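Local structure of aromatic-amino-acid transaminase TyrB (Burkholderia cenocepacia K56-2Valvano, 4WD2) at residues C189-G194 against G354-T359. The protein probably catalyses the reversible, pyridoxal-phosphate-dependent transfer of amino groups between aromatic amino acids and 2-oxo acids. Residues are numbered along the deposited sequence; the frame is centred on the assembly and turned at random.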
loop_
_atom_site.group_PDB
_atom_site.type_symbol
_atom_site.label_atom_id
_atom_site.label_comp_id
_atom_site.label_asym_id
_atom_site.label_seq_id
_atom_site.Cartn_x
_atom_site.Cartn_y
_atom_site.Cartn_z
ATOM N N CYS A 189 -12.255 -18.948 11.807
ATOM C CA CYS A 189 -11.879 -19.466 10.484
ATOM C C CYS A 189 -10.365 -19.556 10.336
ATOM O O CYS A 189 -9.778 -18.965 9.425
ATOM C CB CYS A 189 -12.479 -18.590 9.378
ATOM S SG CYS A 189 -14.305 -18.573 9.377
ATOM N N HIS A 190 -9.739 -20.292 11.253
ATOM C CA HIS A 190 -8.284 -20.341 11.345
ATOM C C HIS A 190 -7.629 -20.756 10.036
ATOM O O HIS A 190 -8.065 -21.694 9.372
ATOM C CB HIS A 190 -7.851 -21.294 12.462
ATOM C CG HIS A 190 -6.386 -21.241 12.766
ATOM N ND1 HIS A 190 -5.474 -22.098 12.190
ATOM C CD2 HIS A 190 -5.677 -20.435 13.591
ATOM C CE1 HIS A 190 -4.264 -21.820 12.646
ATOM N NE2 HIS A 190 -4.359 -20.813 13.495
ATOM N N ASN A 191 -6.585 -20.025 9.670
ATOM C CA ASN A 191 -5.787 -20.324 8.499
ATOM C C ASN A 191 -4.414 -20.752 8.999
ATOM O O ASN A 191 -3.708 -19.959 9.613
ATOM C CB ASN A 191 -5.713 -19.092 7.584
ATOM C CG ASN A 191 -4.951 -19.349 6.294
ATOM O OD1 ASN A 191 -4.519 -20.460 6.028
ATOM N ND2 ASN A 191 -4.801 -18.310 5.475
ATOM N N PRO A 192 -3.994 -21.993 8.709
ATOM C CA PRO A 192 -4.506 -22.971 7.750
ATOM C C PRO A 192 -5.385 -24.111 8.275
ATOM O O PRO A 192 -5.794 -24.928 7.450
ATOM C CB PRO A 192 -3.212 -23.566 7.198
ATOM C CG PRO A 192 -2.338 -23.629 8.410
ATOM C CD PRO A 192 -2.687 -22.413 9.244
ATOM N N THR A 193 -5.678 -24.181 9.571
ATOM C CA THR A 193 -6.187 -25.431 10.145
ATOM C C THR A 193 -7.706 -25.524 10.251
ATOM O O THR A 193 -8.261 -26.621 10.313
ATOM C CB THR A 193 -5.607 -25.671 11.550
ATOM O OG1 THR A 193 -6.185 -24.735 12.473
ATOM C CG2 THR A 193 -4.088 -25.519 11.539
ATOM N N GLY A 194 -8.382 -24.384 10.288
ATOM C CA GLY A 194 -9.822 -24.380 10.473
ATOM C C GLY A 194 -10.234 -24.685 11.906
ATOM O O GLY A 194 -11.425 -24.756 12.215
ATOM N N GLY A 354 -14.507 -22.368 8.242
ATOM C CA GLY A 354 -13.947 -21.402 7.314
ATOM C C GLY A 354 -13.526 -22.060 6.020
ATOM O O GLY A 354 -14.035 -23.114 5.664
ATOM N N MET A 355 -12.576 -21.459 5.316
ATOM C CA MET A 355 -12.202 -21.985 4.009
ATOM C C MET A 355 -11.203 -23.129 4.063
ATOM O O MET A 355 -10.981 -23.793 3.056
ATOM C CB MET A 355 -11.641 -20.873 3.131
ATOM C CG MET A 355 -12.714 -19.956 2.596
ATOM S SD MET A 355 -11.999 -18.728 1.524
ATOM C CE MET A 355 -12.954 -17.300 2.019
ATOM N N PHE A 356 -10.602 -23.375 5.219
ATOM C CA PHE A 356 -9.539 -24.375 5.270
ATOM C C PHE A 356 -9.815 -25.514 6.215
ATOM O O PHE A 356 -10.530 -25.366 7.202
ATOM C CB PHE A 356 -8.218 -23.720 5.659
ATOM C CG PHE A 356 -7.829 -22.589 4.762
ATOM C CD1 PHE A 356 -7.374 -22.837 3.480
ATOM C CD2 PHE A 356 -7.941 -21.277 5.191
ATOM C CE1 PHE A 356 -7.025 -21.795 2.639
ATOM C CE2 PHE A 356 -7.601 -20.235 4.360
ATOM C CZ PHE A 356 -7.138 -20.493 3.078
ATOM N N THR A 357 -9.229 -26.659 5.897
ATOM C CA THR A 357 -9.224 -27.791 6.803
ATOM C C THR A 357 -7.838 -28.424 6.799
ATOM O O THR A 357 -7.193 -28.542 5.750
ATOM C CB THR A 357 -10.324 -28.823 6.433
ATOM O OG1 THR A 357 -11.395 -28.731 7.384
ATOM C CG2 THR A 357 -9.784 -30.262 6.440
ATOM N N TYR A 358 -7.358 -28.758 7.993
ATOM C CA TYR A 358 -6.153 -29.560 8.141
ATOM C C TYR A 358 -6.565 -31.020 8.087
ATOM O O TYR A 358 -7.122 -31.537 9.054
ATOM C CB TYR A 358 -5.440 -29.245 9.461
ATOM C CG TYR A 358 -4.094 -28.578 9.279
ATOM C CD1 TYR A 358 -3.868 -27.706 8.222
ATOM C CD2 TYR A 358 -3.044 -28.840 10.149
ATOM C CE1 TYR A 358 -2.639 -27.103 8.044
ATOM C CE2 TYR A 358 -1.813 -28.241 9.982
ATOM C CZ TYR A 358 -1.615 -27.379 8.922
ATOM O OH TYR A 358 -0.394 -26.782 8.747
ATOM N N THR A 359 -6.312 -31.677 6.954
ATOM C CA THR A 359 -6.798 -33.038 6.737
ATOM C C THR A 359 -6.100 -34.049 7.633
ATOM O O THR A 359 -6.622 -35.135 7.878
ATOM C CB THR A 359 -6.619 -33.494 5.268
ATOM O OG1 THR A 359 -5.231 -33.461 4.913
ATOM C CG2 THR A 359 -7.408 -32.595 4.318
HETATM O O HOH W 1 -10.966 -19.490 6.487
HETATM O O HOH W 2 -10.429 -21.764 7.756
#
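Asn191 lays its amide over one face of the Phe356 ring, where the Asn-Pro-Thr-Gly loop of a fold-type I aminotransferase, with its cis peptide bond before Pro192, packs on strand 356-358. The two planes are only 17° apart, and Asn191 CG comes to 3.4 Å from Phe356 CE2. With CG anti to the backbone N (chi1 -177°), the amide lies over the CD2-CE2 rim of the ring while its ND2 bonds O3 of the pyridoxal-phosphate-modified lysine at position 254. The flat phenyl thus backs a cofactor-binding group without competing for its hydrogen bond, and Met355 CB covers the opposite face.

A second aromatic patch gathers round Tyr358. Thr193 sets its methyl over the centre of this ring in a CH-pi contact, CG2 lying 3.7 Å from the centroid. Alongside, the Pro192 ring leans on the rim, with its CG 3.5 Å from Tyr358 CE1. Threonine suits its place because OG1, turned from the ring, accepts from Val195 N while the methyl makes the apolar contact.

Backbone, water and close-packing contacts complete the join. Tyr358 N donates to Thr193 O over 3.3 Å. Two waters bridge the segments: one links Cys189 O to Met355 N, the other His190 O to Phe356 N. Gly194 and Gly354, having no side chains, let the two backbones pass closely, and the positive phi of Gly194 (75°) also suits glycine. Gly194 brings its CA-H to Phe356 O, with CA and O 3.5 Å apart, and the thiol of Cys189 packs on the other glycine, SG resting 3.5 Å from Gly354 CA.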